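Local coordinates for protein PfkB family carbohydrate kinase (Listeria grayi DSM 20601, PDB 4GM6) that probably transfers a phosphate group to a sugar or related small molecule, as a kinase of the PfkB family, at residues Q26-G31 with E146-I151; P72-T77 with T99-E104; A135-M140 with T165-M170; I161-F166 with A193-L198; T233-A238 with Q265-T270. All coordinates share one frame; numbering follows the deposited sequence. Where two conformers were deposited one is given.

Interaction 1: residues Q26-G31 with E146-I151; sequences QVVTIG and ELLKGI
The turn that faces Q26 and V28 presents two carbonyl oxygens, L147 O and K149 O, and R74 NH1 donates to both. R74 lies on the strand flanking 27-30. In this PfkB (ribokinase-like) alpha/beta fold, strand 27-30 here meets the turn that carries the chain from helix 144-147 to strand 153-157. That strand pairs with 27-30 in the sheet. The turn from L148 to I151 is a type II beta turn, with G150 at a positive phi of 62°. Its closing bond, from I151 N to L148 O, is weak. Q26 packs on the turn: Q26 CB is 3.3 Å from G150 O, and Q26 CG and CD lie somewhat farther from it. These are van der Waals contacts.

V28 carries the apolar part. Its two methyls diverge. With chi1 at 65°, CG1 sits between the backbone N and the carbonyl carbon. V28 CG1 meets I151 CG2 at 3.8 Å and L148 CD2 at 4.1 Å. On the other branch, V28 CG2 lies 3.8 Å from L147 CD1. The V28 side chain crosses those of L147 and I151 at about a right angle. I151 also reaches the strand backbone. I151 CD1 sits 3.7 Å from both V27 C and V28 N, against the peptide that joins these two residues.

Interaction 2: residues P72-T77 with T99-E104; sequences PTRIAT and TAFVVE
R74 and F101 run side by side and point the same way. R74 CD lies 4.0 Å from F101 CE2. The guanidinium and ring planes differ by 25°, and CE2 sits over one face of the guanidinium, whose NH1 is engaged by the carbonyls of L147 and K149. F101 reaches this place with CG beside its backbone N (chi1 -60°). T77 and V102 are also alongside each other. T77 CG2 touches V102 CG2 at 3.8 Å, on the same face of the sheet. These two residues form a parallel beta bridge. Next to it, V103 N donates to T77 O at 2.8 Å, with an N-H...O angle of 164°. One water accepts from F101 N at 3.0 Å and donates to I75 O, so it bridges the segments.

Strand 73-79, helix 83-94 and strand 97-104 form a beta-alpha-beta unit. V102 packs on V89 and L92 of that helix. I75 also touches L92. On the side away from 97-104, strand 73-79 pairs with strand 27-30. Strand 97-104 is outermost in the sheet within this chain.

Interaction 3: residues A135-M140 with T165-M170; sequences ARHKSM and TFWLEM
F166 presses one ring face against the backbone of H137 and K138, and this is the tight part of the contact. K138 CA stands 3.8 Å from the ring centroid and 15° off the ring normal, a CH-pi contact. H137 O lies over the same face, 3.3 Å from F166 CD2. The opposite face of the ring is covered by M170 CB, from one turn later in helix 165-180. F166 CE2 sits over the centre of one face of the W167 indole. F166 projects across to the other segment because CG is anti to its backbone N (chi1 166°). W167 reaches the H137 side chain with CZ2, 4.2 Å from H137 CB. W167 NE1 donates to F134 O.

At the far end the exposed M140 crosses M170 at about a right angle. M140 SD is 3.2 Å and M140 CG 3.5 Å from M170 CE. This is tighter than usual van der Waals contact, so the exact fit is doubtful.

The K138 side is looser. Its exposed amine reaches the helix through a water, which accepts from K138 NZ at 3.1 Å and from F166 N at 3.1 Å. This water takes up an N-H in the first turn of the helix.

The loop 137-140 is thus fixed to the start of helix 165-180 by aromatic, thioether and backbone surfaces. Its polar link with the helix start runs through the water, so fit of shape should count for more than direct polar bonding.

Interaction 4: residues I161-F166 with A193-L198; sequences IALSTF and AKLWEL
W196 lays its indole over the methyl of A162. W196 CB only brings the ring into place. Chi1 of 54° puts W196 CG between the backbone N and the carbonyl carbon, and with chi2 at -3° the ring is turned flat onto the helix end. W196 CG is then 4.1 Å from A162 CB. The fusion bond comes closer, with W196 CD2 at 3.5 Å and W196 CE2 at 3.4 Å from A162 CB. Farther out, W196 CZ3 lies 3.7 Å from A162 CA. At the tip, W196 CH2 meets I161 CG1 at 4.1 Å, and the two side chains run at a slant to each other. The methyl of A162 stands over the centre of the six-membered ring, 9° off its normal. This is a CH-pi contact of close fit.

L195 extends the apolar patch on one side. L195 CD1 touches A162 CB at 3.9 Å, and the L195 methyls also meet L163 CD2. The contact is partly open to solvent.

It joins the end of helix 158-163 to the loop between strand 184-188 and helix 198-208. E197 stands at the N-cap position of the latter helix, and W196 also packs on its A201 and A204. I161 also touches L208 of that helix and L168 and V171 of helix 165-180. At the N-cap of helix 165-180, S164 OG accepts from W167 N.

Interaction 5: residues T233-A238 with Q265-T270; sequences TDYYQA and QGHLWT
Y236 and W269 make the apolar heart of this contact. Their side chains run antiparallel alongside each other. The Y236 ring and the five-membered ring of W269 are 23° from parallel, but they are displaced and have little overlap. Each residue instead sets its CB over the other's ring. Y236 CB is 3.5 Å from the centroid of the W269 five-membered ring. W269 CB is 4.1 Å from the centroid of the Y236 ring. Both are CH-pi contacts. W269 extends toward the helix because its CG is anti to the backbone N (chi1 -174°). The opposite face of Y236 is covered by Y235 CE2.

Polar groups lie beside this pair. Q237 OE1 makes an edge contact with the indole, in plane, 3.6 Å from W269 CZ2. D234 is the N-cap of helix 235-242. Within 233-238, D234 OD1 accepts a capping bond from Q237 N at 3.1 Å, with the donor well above the carboxylate plane.

One water joins three side chains. It lies 2.7 Å from Y235 OH, donates to Y236 OH at 3.0 Å, and is 3.2 Å from H267 ND1, in the plane of the imidazole. Y236 OH is also hydrogen-bonded to A217 O.

Helix 235-242 thus packs on one face of strand 261-270, where H267 and W269 point. L268 points away from this helix, and its side chain touches T312 and V313 of helix 309-323. The strand runs antiparallel between 248-256 and 273-282.

In the fold
Interactions 1, 2 and 5 all reach the large mixed sheet. Interactions 1 and 2 lie together near one end, on the neighbouring strands 27-30 and 73-79, and R74 links them. Interaction 5 sits across the chain centre from interaction 2, about 33 Å between centres. Interactions 3 and 4 overlap at T165 and F166, of which F166 makes contact only in interaction 3, and neither uses a strand. Interaction 4 is a surface contact; the others are partly buried. The chemistry differs accordingly. Interaction 2 alone has a backbone hydrogen bond between its segments. Interaction 1 is mainly aliphatic, while interactions 3, 4 and 5 depend on aromatic faces. Waters bridge the segments of 2, 3 and 5.

Interaction 1: residues Q26-G31 with E146-I151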
# COMPACT_ATOMS: atom_id res chain seq x y z
N GLN C 26 -15.71 20.46 32.26
CA GLN C 26 -14.31 20.33 31.87
C GLN C 26 -13.51 19.32 32.70
O GLN C 26 -13.73 19.16 33.90
CB GLN C 26 -13.62 21.70 31.90
CG GLN C 26 -14.41 22.79 31.19
CD GLN C 26 -13.52 23.87 30.60
OE1 GLN C 26 -12.29 23.79 30.65
NE2 GLN C 26 -14.15 24.90 30.02
N VAL C 27 -12.57 18.65 32.04
CA VAL C 27 -11.79 17.60 32.66
C VAL C 27 -10.29 17.82 32.46
O VAL C 27 -9.86 18.24 31.38
CB VAL C 27 -12.20 16.22 32.09
CG1 VAL C 27 -11.34 15.10 32.66
CG2 VAL C 27 -13.68 15.98 32.35
N VAL C 28 -9.51 17.57 33.50
CA VAL C 28 -8.06 17.64 33.40
C VAL C 28 -7.47 16.24 33.55
O VAL C 28 -7.96 15.42 34.33
CB VAL C 28 -7.45 18.63 34.44
CG1 VAL C 28 -7.70 18.15 35.87
CG2 VAL C 28 -5.97 18.85 34.19
N THR C 29 -6.44 15.94 32.77
CA THR C 29 -5.78 14.65 32.91
C THR C 29 -4.25 14.77 32.90
O THR C 29 -3.70 15.79 32.48
CB THR C 29 -6.23 13.69 31.81
OG1 THR C 29 -5.90 12.35 32.20
CG2 THR C 29 -5.55 14.03 30.51
N ILE C 30 -3.57 13.72 33.36
CA ILE C 30 -2.12 13.72 33.49
C ILE C 30 -1.57 12.42 32.93
O ILE C 30 -2.02 11.32 33.30
CB ILE C 30 -1.68 13.84 34.95
CG1 ILE C 30 -2.20 15.16 35.55
CG2 ILE C 30 -0.16 13.78 35.06
CD1 ILE C 30 -2.04 15.24 37.05
N GLY C 31 -0.61 12.52 32.04
CA GLY C 31 -0.08 11.30 31.47
C GLY C 31 0.79 11.51 30.26
O GLY C 31 0.82 12.59 29.68
N GLU C 146 -4.00 27.50 37.59
CA GLU C 146 -4.39 27.61 36.20
C GLU C 146 -4.76 26.24 35.65
O GLU C 146 -5.69 26.10 34.85
CB GLU C 146 -3.28 28.25 35.37
CG GLU C 146 -2.85 29.62 35.88
CD GLU C 146 -4.03 30.53 36.15
OE1 GLU C 146 -3.93 31.41 37.04
OE2 GLU C 146 -5.07 30.34 35.48
N LEU C 147 -4.03 25.22 36.09
CA LEU C 147 -4.24 23.86 35.61
C LEU C 147 -5.58 23.31 36.07
O LEU C 147 -6.20 22.50 35.36
CB LEU C 147 -3.11 22.95 36.10
CG LEU C 147 -3.23 21.48 35.69
CD1 LEU C 147 -3.08 21.36 34.18
CD2 LEU C 147 -2.20 20.62 36.40
N LEU C 148 -6.01 23.74 37.25
CA LEU C 148 -7.23 23.21 37.86
C LEU C 148 -8.44 24.14 37.73
O LEU C 148 -9.53 23.84 38.23
CB LEU C 148 -6.98 22.86 39.33
CG LEU C 148 -5.87 21.83 39.61
CD1 LEU C 148 -5.79 21.52 41.10
CD2 LEU C 148 -6.08 20.56 38.80
N LYS C 149 -8.25 25.27 37.04
CA LYS C 149 -9.31 26.27 36.90
C LYS C 149 -10.49 25.79 36.04
O LYS C 149 -10.30 25.26 34.94
CB LYS C 149 -8.74 27.57 36.33
CG LYS C 149 -9.75 28.71 36.19
CD LYS C 149 -9.78 29.19 34.75
CE LYS C 149 -10.28 28.08 33.84
NZ LYS C 149 -9.61 28.06 32.51
N GLY C 150 -11.71 25.98 36.55
CA GLY C 150 -12.91 25.59 35.82
C GLY C 150 -13.00 24.10 35.53
O GLY C 150 -13.59 23.68 34.52
N ILE C 151 -12.43 23.29 36.41
CA ILE C 151 -12.42 21.83 36.24
C ILE C 151 -13.41 21.16 37.20
O ILE C 151 -13.66 21.66 38.30
CB ILE C 151 -11.01 21.25 36.49
CG1 ILE C 151 -10.02 21.75 35.43
CG2 ILE C 151 -11.06 19.73 36.50
CD1 ILE C 151 -10.29 21.19 34.04

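Interaction 2: residues P72-T77 with T99-E104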
# COMPACT_ATOMS: atom_id res chain seq x y z
N PRO C 72 -14.77 19.87 27.06
CA PRO C 72 -13.47 20.52 26.90
C PRO C 72 -12.48 19.86 27.84
O PRO C 72 -12.75 19.72 29.04
CB PRO C 72 -13.74 21.97 27.35
CG PRO C 72 -15.21 22.15 27.17
CD PRO C 72 -15.81 20.82 27.52
N THR C 73 -11.35 19.43 27.31
CA THR C 73 -10.35 18.74 28.10
C THR C 73 -8.98 19.39 27.94
O THR C 73 -8.73 20.13 26.97
CB THR C 73 -10.25 17.25 27.71
OG1 THR C 73 -10.00 17.14 26.31
CG2 THR C 73 -11.53 16.51 28.07
N ARG C 74 -8.09 19.10 28.89
CA ARG C 74 -6.73 19.60 28.88
C ARG C 74 -5.85 18.54 29.52
O ARG C 74 -6.32 17.71 30.32
CB ARG C 74 -6.64 20.88 29.70
CG ARG C 74 -6.77 20.64 31.19
CD ARG C 74 -6.82 21.94 31.96
NE ARG C 74 -7.80 22.87 31.40
CZ ARG C 74 -8.36 23.88 32.08
NH1 ARG C 74 -8.05 24.08 33.35
NH2 ARG C 74 -9.24 24.67 31.48
N ILE C 75 -4.56 18.56 29.19
CA ILE C 75 -3.67 17.52 29.69
C ILE C 75 -2.32 18.08 30.07
O ILE C 75 -1.65 18.77 29.28
CB ILE C 75 -3.47 16.40 28.65
CG1 ILE C 75 -2.74 15.20 29.29
CG2 ILE C 75 -2.69 16.90 27.44
CD1 ILE C 75 -2.54 14.03 28.35
N ALA C 76 -1.91 17.77 31.30
CA ALA C 76 -0.57 18.07 31.76
C ALA C 76 0.36 16.96 31.24
O ALA C 76 0.24 15.80 31.65
CB ALA C 76 -0.53 18.14 33.28
N THR C 77 1.25 17.29 30.31
CA THR C 77 2.16 16.30 29.76
C THR C 77 3.49 16.91 29.28
O THR C 77 3.65 18.13 29.28
CB THR C 77 1.50 15.50 28.63
OG1 THR C 77 2.12 14.22 28.52
CG2 THR C 77 1.62 16.26 27.30
N THR C 99 -3.87 22.14 24.67
CA THR C 99 -2.43 21.88 24.77
C THR C 99 -1.66 22.90 25.61
O THR C 99 -0.44 22.80 25.77
CB THR C 99 -1.78 21.77 23.37
OG1 THR C 99 -1.98 22.99 22.65
CG2 THR C 99 -2.40 20.61 22.57
N ALA C 100 -2.36 23.89 26.15
CA ALA C 100 -1.70 24.94 26.94
C ALA C 100 -0.78 24.40 28.04
O ALA C 100 0.12 25.11 28.50
CB ALA C 100 -2.74 25.89 27.54
N PHE C 101 -1.01 23.17 28.50
CA PHE C 101 -0.22 22.64 29.61
C PHE C 101 0.74 21.53 29.18
O PHE C 101 1.25 20.78 30.01
CB PHE C 101 -1.13 22.20 30.78
CG PHE C 101 -1.96 23.32 31.36
CD1 PHE C 101 -1.52 24.04 32.46
CD2 PHE C 101 -3.18 23.66 30.79
CE1 PHE C 101 -2.27 25.07 32.98
CE2 PHE C 101 -3.94 24.70 31.31
CZ PHE C 101 -3.48 25.40 32.41
N VAL C 102 0.97 21.43 27.87
CA VAL C 102 1.98 20.53 27.35
C VAL C 102 3.31 21.24 27.54
O VAL C 102 3.44 22.42 27.19
CB VAL C 102 1.77 20.22 25.84
CG1 VAL C 102 2.95 19.44 25.27
CG2 VAL C 102 0.46 19.45 25.61
N VAL C 103 4.29 20.55 28.11
CA VAL C 103 5.60 21.15 28.35
C VAL C 103 6.64 20.50 27.44
O VAL C 103 6.66 19.27 27.30
CB VAL C 103 6.04 21.00 29.82
CG1 VAL C 103 7.48 21.47 29.99
CG2 VAL C 103 5.11 21.77 30.75
N GLU C 104 7.47 21.32 26.80
CA GLU C 104 8.51 20.81 25.89
C GLU C 104 9.82 20.65 26.64
O GLU C 104 10.33 21.60 27.21
CB GLU C 104 8.73 21.78 24.72
CG GLU C 104 7.49 22.12 23.92
CD GLU C 104 7.83 22.52 22.49
OE1 GLU C 104 8.64 23.44 22.30
OE2 GLU C 104 7.27 21.92 21.55
O HOH W 1 -2.72 20.70 28.21

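Interaction 3: residues A135-M140 with T165-M170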
# COMPACT_ATOMS: atom_id res chain seq x y z
N ALA C 135 9.15 10.56 31.04
CA ALA C 135 9.73 9.66 32.04
C ALA C 135 10.85 10.33 32.83
O ALA C 135 10.93 10.16 34.05
CB ALA C 135 10.22 8.38 31.39
N ARG C 136 11.71 11.08 32.16
CA ARG C 136 12.85 11.68 32.84
C ARG C 136 12.56 13.05 33.46
O ARG C 136 13.42 13.66 34.09
CB ARG C 136 14.06 11.75 31.90
CG ARG C 136 14.57 10.36 31.54
CD ARG C 136 15.62 10.36 30.45
NE ARG C 136 16.88 10.93 30.90
CZ ARG C 136 17.34 12.11 30.52
NH1 ARG C 136 16.63 12.85 29.67
NH2 ARG C 136 18.50 12.55 30.99
N HIS C 137 11.34 13.54 33.29
CA HIS C 137 11.02 14.89 33.72
C HIS C 137 11.05 14.97 35.24
O HIS C 137 10.53 14.09 35.92
CB HIS C 137 9.66 15.33 33.16
CG HIS C 137 9.46 16.81 33.16
ND1 HIS C 137 10.10 17.65 32.28
CD2 HIS C 137 8.69 17.61 33.95
CE1 HIS C 137 9.73 18.90 32.51
NE2 HIS C 137 8.88 18.90 33.52
N LYS C 138 11.67 16.02 35.76
CA LYS C 138 11.80 16.20 37.22
C LYS C 138 11.51 17.63 37.63
O LYS C 138 11.92 18.08 38.70
CB LYS C 138 13.22 15.83 37.69
CG LYS C 138 13.65 14.42 37.31
CD LYS C 138 14.50 13.77 38.38
CE LYS C 138 14.63 12.28 38.12
NZ LYS C 138 13.32 11.62 37.82
N SER C 139 10.79 18.35 36.78
CA SER C 139 10.61 19.78 36.99
C SER C 139 9.13 20.12 37.20
O SER C 139 8.28 19.62 36.49
CB SER C 139 11.19 20.55 35.81
OG SER C 139 11.30 21.92 36.13
N MET C 140 8.83 20.98 38.17
CA MET C 140 7.45 21.39 38.40
C MET C 140 7.09 22.60 37.55
O MET C 140 7.21 23.74 38.00
CB MET C 140 7.21 21.67 39.89
CG MET C 140 5.82 21.26 40.36
SD MET C 140 4.49 22.00 39.39
CE MET C 140 4.40 23.62 40.17
N THR C 165 9.38 8.22 40.88
CA THR C 165 8.94 8.65 42.19
C THR C 165 8.51 10.12 42.10
O THR C 165 7.60 10.56 42.80
CB THR C 165 10.03 8.45 43.26
OG1 THR C 165 11.10 9.38 43.03
CG2 THR C 165 10.58 7.03 43.19
N PHE C 166 9.17 10.87 41.22
CA PHE C 166 8.74 12.23 40.94
C PHE C 166 7.28 12.29 40.48
O PHE C 166 6.53 13.13 40.94
CB PHE C 166 9.61 12.87 39.86
CG PHE C 166 9.01 14.12 39.29
CD1 PHE C 166 9.28 15.35 39.87
CD2 PHE C 166 8.15 14.06 38.21
CE1 PHE C 166 8.72 16.51 39.37
CE2 PHE C 166 7.59 15.22 37.70
CZ PHE C 166 7.87 16.44 38.29
N TRP C 167 6.90 11.43 39.53
CA TRP C 167 5.53 11.44 39.01
C TRP C 167 4.52 10.94 40.04
O TRP C 167 3.42 11.47 40.15
CB TRP C 167 5.41 10.67 37.69
CG TRP C 167 5.86 11.50 36.54
CD1 TRP C 167 6.97 11.31 35.75
CD2 TRP C 167 5.24 12.71 36.06
NE1 TRP C 167 7.06 12.31 34.81
CE2 TRP C 167 6.02 13.18 34.98
CE3 TRP C 167 4.10 13.42 36.43
CZ2 TRP C 167 5.69 14.34 34.28
CZ3 TRP C 167 3.77 14.58 35.73
CH2 TRP C 167 4.57 15.02 34.66
N LEU C 168 4.92 9.91 40.80
CA LEU C 168 4.09 9.43 41.90
C LEU C 168 3.75 10.60 42.82
O LEU C 168 2.57 10.84 43.11
CB LEU C 168 4.80 8.32 42.69
CG LEU C 168 4.12 7.88 44.01
CD1 LEU C 168 2.67 7.42 43.81
CD2 LEU C 168 4.95 6.79 44.68
N GLU C 169 4.77 11.32 43.27
CA GLU C 169 4.57 12.40 44.25
C GLU C 169 3.97 13.65 43.61
O GLU C 169 3.35 14.46 44.29
CB GLU C 169 5.88 12.78 44.95
CG GLU C 169 6.67 11.62 45.51
CD GLU C 169 7.86 12.11 46.34
OE1 GLU C 169 8.53 13.08 45.91
OE2 GLU C 169 8.11 11.52 47.41
N MET C 170 4.19 13.81 42.31
CA MET C 170 3.57 14.92 41.59
C MET C 170 2.05 14.70 41.46
O MET C 170 1.26 15.63 41.69
CB MET C 170 4.21 15.08 40.21
CG MET C 170 3.69 16.25 39.42
SD MET C 170 4.05 17.81 40.25
CE MET C 170 3.56 18.98 38.98
O HOH W 2 12.11 10.35 40.43

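Interaction 4: residues I161-F166 with A193-L198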
# COMPACT_ATOMS: atom_id res chain seq x y z
N ILE C 161 1.95 7.06 37.59
CA ILE C 161 2.58 7.05 38.91
C ILE C 161 3.69 6.00 39.01
O ILE C 161 4.52 6.06 39.90
CB ILE C 161 1.55 6.84 40.03
CG1 ILE C 161 0.76 5.55 39.79
CG2 ILE C 161 0.62 8.04 40.11
CD1 ILE C 161 -0.08 5.10 40.96
N ALA C 162 3.70 5.05 38.08
CA ALA C 162 4.72 4.01 38.05
C ALA C 162 6.01 4.48 37.37
O ALA C 162 7.06 3.84 37.51
CB ALA C 162 4.18 2.77 37.33
N LEU C 163 5.95 5.59 36.65
CA LEU C 163 7.07 5.97 35.81
C LEU C 163 8.27 6.47 36.61
O LEU C 163 9.42 6.23 36.26
CB LEU C 163 6.64 6.98 34.74
CG LEU C 163 5.69 6.43 33.66
CD1 LEU C 163 5.33 7.49 32.63
CD2 LEU C 163 6.29 5.21 32.97
N SER C 164 7.99 7.16 37.71
CA SER C 164 9.06 7.64 38.56
C SER C 164 8.51 8.10 39.90
O SER C 164 7.31 8.33 40.05
CB SER C 164 9.79 8.79 37.88
OG SER C 164 8.97 9.95 37.88
N THR C 165 9.38 8.22 40.88
CA THR C 165 8.94 8.65 42.19
C THR C 165 8.51 10.12 42.10
O THR C 165 7.60 10.56 42.80
CB THR C 165 10.03 8.45 43.26
OG1 THR C 165 11.10 9.38 43.03
CG2 THR C 165 10.58 7.03 43.19
N PHE C 166 9.17 10.87 41.22
CA PHE C 166 8.74 12.23 40.94
C PHE C 166 7.28 12.29 40.48
O PHE C 166 6.53 13.13 40.94
CB PHE C 166 9.61 12.87 39.86
CG PHE C 166 9.01 14.12 39.29
CD1 PHE C 166 9.28 15.35 39.87
CD2 PHE C 166 8.15 14.06 38.21
CE1 PHE C 166 8.72 16.51 39.37
CE2 PHE C 166 7.59 15.22 37.70
CZ PHE C 166 7.87 16.44 38.29
N ALA C 193 2.53 -4.97 34.40
CA ALA C 193 3.61 -5.83 34.85
C ALA C 193 4.93 -5.22 34.41
O ALA C 193 5.88 -5.14 35.19
CB ALA C 193 3.44 -7.23 34.28
N LYS C 194 4.97 -4.78 33.15
CA LYS C 194 6.17 -4.20 32.55
C LYS C 194 6.77 -3.04 33.34
O LYS C 194 7.99 -2.83 33.31
CB LYS C 194 5.89 -3.75 31.11
CG LYS C 194 6.17 -4.80 30.04
CD LYS C 194 5.34 -6.06 30.22
CE LYS C 194 5.52 -7.02 29.05
NZ LYS C 194 5.28 -6.36 27.73
N LEU C 195 5.94 -2.28 34.04
CA LEU C 195 6.41 -1.05 34.69
C LEU C 195 6.95 -1.23 36.10
O LEU C 195 7.78 -0.44 36.54
CB LEU C 195 5.33 0.04 34.69
CG LEU C 195 5.02 0.68 33.34
CD1 LEU C 195 4.05 1.84 33.51
CD2 LEU C 195 6.31 1.15 32.68
N TRP C 196 6.37 -2.17 36.86
CA TRP C 196 6.79 -2.39 38.25
C TRP C 196 6.31 -3.68 38.93
O TRP C 196 5.39 -4.34 38.47
CB TRP C 196 6.42 -1.20 39.10
CG TRP C 196 5.01 -0.85 38.99
CD1 TRP C 196 4.09 -1.44 38.20
CD2 TRP C 196 4.35 0.20 39.67
NE1 TRP C 196 2.88 -0.84 38.36
CE2 TRP C 196 3.02 0.18 39.25
CE3 TRP C 196 4.75 1.15 40.59
CZ2 TRP C 196 2.09 1.07 39.73
CZ3 TRP C 196 3.84 2.03 41.06
CH2 TRP C 196 2.52 1.99 40.63
N GLU C 197 6.98 -4.02 40.03
CA GLU C 197 6.65 -5.20 40.83
C GLU C 197 5.33 -4.96 41.55
O GLU C 197 4.97 -3.82 41.84
CB GLU C 197 7.76 -5.50 41.84
CG GLU C 197 9.11 -5.76 41.21
CD GLU C 197 10.19 -6.05 42.24
OE1 GLU C 197 11.35 -6.28 41.84
OE2 GLU C 197 9.87 -6.04 43.45
N LEU C 198 4.59 -6.03 41.84
CA LEU C 198 3.31 -5.88 42.49
C LEU C 198 3.42 -5.17 43.82
O LEU C 198 2.64 -4.28 44.13
CB LEU C 198 2.70 -7.25 42.75
CG LEU C 198 2.20 -8.05 41.56
CD1 LEU C 198 2.12 -9.52 41.89
CD2 LEU C 198 0.86 -7.54 41.09

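Interaction 5: residues T233-A238 with Q265-T270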
# COMPACT_ATOMS: atom_id res chain seq x y z
N THR C 233 -16.95 -13.04 46.36
CA THR C 233 -17.72 -12.87 45.12
C THR C 233 -18.01 -11.40 44.91
O THR C 233 -17.85 -10.88 43.81
CB THR C 233 -19.07 -13.62 45.19
OG1 THR C 233 -18.85 -14.98 45.61
CG2 THR C 233 -19.75 -13.62 43.82
N ASP C 234 -18.46 -10.73 45.97
CA ASP C 234 -18.71 -9.30 45.91
C ASP C 234 -17.45 -8.53 46.31
O ASP C 234 -17.34 -8.05 47.44
CB ASP C 234 -19.90 -8.91 46.80
CG ASP C 234 -20.44 -7.52 46.47
OD1 ASP C 234 -19.70 -6.74 45.83
OD2 ASP C 234 -21.61 -7.22 46.85
N TYR C 235 -16.51 -8.43 45.38
CA TYR C 235 -15.23 -7.78 45.68
C TYR C 235 -15.37 -6.27 45.83
O TYR C 235 -14.68 -5.65 46.69
CB TYR C 235 -14.18 -8.14 44.62
CG TYR C 235 -14.72 -8.15 43.22
CD1 TYR C 235 -15.24 -9.31 42.65
CD2 TYR C 235 -14.70 -7.00 42.44
CE1 TYR C 235 -15.73 -9.32 41.36
CE2 TYR C 235 -15.18 -6.99 41.15
CZ TYR C 235 -15.70 -8.16 40.62
OH TYR C 235 -16.18 -8.15 39.33
N TYR C 236 -16.29 -5.67 45.00
CA TYR C 236 -16.53 -4.23 45.07
C TYR C 236 -17.00 -3.79 46.46
O TYR C 236 -16.56 -2.76 46.97
CB TYR C 236 -17.56 -3.81 44.03
CG TYR C 236 -17.00 -3.71 42.62
CD1 TYR C 236 -17.46 -4.54 41.60
CD2 TYR C 236 -16.00 -2.80 42.32
CE1 TYR C 236 -16.94 -4.46 40.32
CE2 TYR C 236 -15.48 -2.70 41.04
CZ TYR C 236 -15.95 -3.53 40.04
OH TYR C 236 -15.42 -3.44 38.77
N GLN C 237 -17.89 -4.57 47.06
CA GLN C 237 -18.46 -4.22 48.35
C GLN C 237 -17.33 -4.23 49.45
O GLN C 237 -17.29 -3.39 50.44
CB GLN C 237 -19.60 -5.22 48.75
CG GLN C 237 -20.07 -4.96 50.22
CD GLN C 237 -20.85 -3.61 50.38
OE1 GLN C 237 -21.84 -3.38 49.69
NE2 GLN C 237 -20.39 -2.72 51.26
N ALA C 238 -16.36 -5.28 49.14
CA ALA C 238 -15.23 -5.42 50.10
C ALA C 238 -14.22 -4.28 49.86
O ALA C 238 -13.63 -3.73 50.80
CB ALA C 238 -14.58 -6.81 49.95
N GLN C 265 -18.47 -6.98 28.85
CA GLN C 265 -19.63 -6.61 29.63
C GLN C 265 -19.16 -5.56 30.62
O GLN C 265 -18.14 -5.74 31.29
CB GLN C 265 -20.19 -7.83 30.36
CG GLN C 265 -21.35 -7.53 31.30
CD GLN C 265 -22.00 -8.78 31.85
OE1 GLN C 265 -21.32 -9.66 32.38
NE2 GLN C 265 -23.32 -8.87 31.74
N GLY C 266 -19.85 -4.44 30.68
CA GLY C 266 -19.44 -3.37 31.59
C GLY C 266 -20.04 -3.60 32.97
O GLY C 266 -21.15 -4.11 33.08
N HIS C 267 -19.28 -3.24 34.01
CA HIS C 267 -19.75 -3.22 35.38
C HIS C 267 -19.58 -1.80 35.93
O HIS C 267 -18.60 -1.10 35.65
CB HIS C 267 -18.94 -4.17 36.28
CG HIS C 267 -19.15 -5.64 35.99
ND1 HIS C 267 -18.26 -6.61 36.38
CD2 HIS C 267 -20.13 -6.29 35.31
CE1 HIS C 267 -18.69 -7.80 35.96
NE2 HIS C 267 -19.82 -7.64 35.31
N LEU C 268 -20.56 -1.37 36.71
CA LEU C 268 -20.47 -0.11 37.43
C LEU C 268 -21.13 -0.28 38.80
O LEU C 268 -22.33 -0.57 38.89
CB LEU C 268 -21.12 1.01 36.61
CG LEU C 268 -21.09 2.43 37.21
CD1 LEU C 268 -19.68 2.81 37.65
CD2 LEU C 268 -21.62 3.42 36.19
N TRP C 269 -20.33 -0.11 39.86
CA TRP C 269 -20.78 -0.34 41.24
C TRP C 269 -20.86 0.98 41.97
O TRP C 269 -19.91 1.77 42.00
CB TRP C 269 -19.79 -1.29 41.95
CG TRP C 269 -20.21 -1.72 43.33
CD1 TRP C 269 -20.74 -2.94 43.69
CD2 TRP C 269 -20.14 -0.94 44.54
NE1 TRP C 269 -21.00 -2.96 45.04
CE2 TRP C 269 -20.65 -1.76 45.58
CE3 TRP C 269 -19.71 0.36 44.84
CZ2 TRP C 269 -20.73 -1.31 46.91
CZ3 TRP C 269 -19.79 0.80 46.16
CH2 TRP C 269 -20.29 -0.03 47.18
N THR C 270 -22.02 1.23 42.60
CA THR C 270 -22.19 2.46 43.34
C THR C 270 -23.31 2.34 44.37
O THR C 270 -24.40 1.83 44.07
CB THR C 270 -22.43 3.67 42.42
OG1 THR C 270 -22.19 4.90 43.16
CG2 THR C 270 -23.84 3.66 41.85
O HOH W 3 -15.31 -6.26 37.62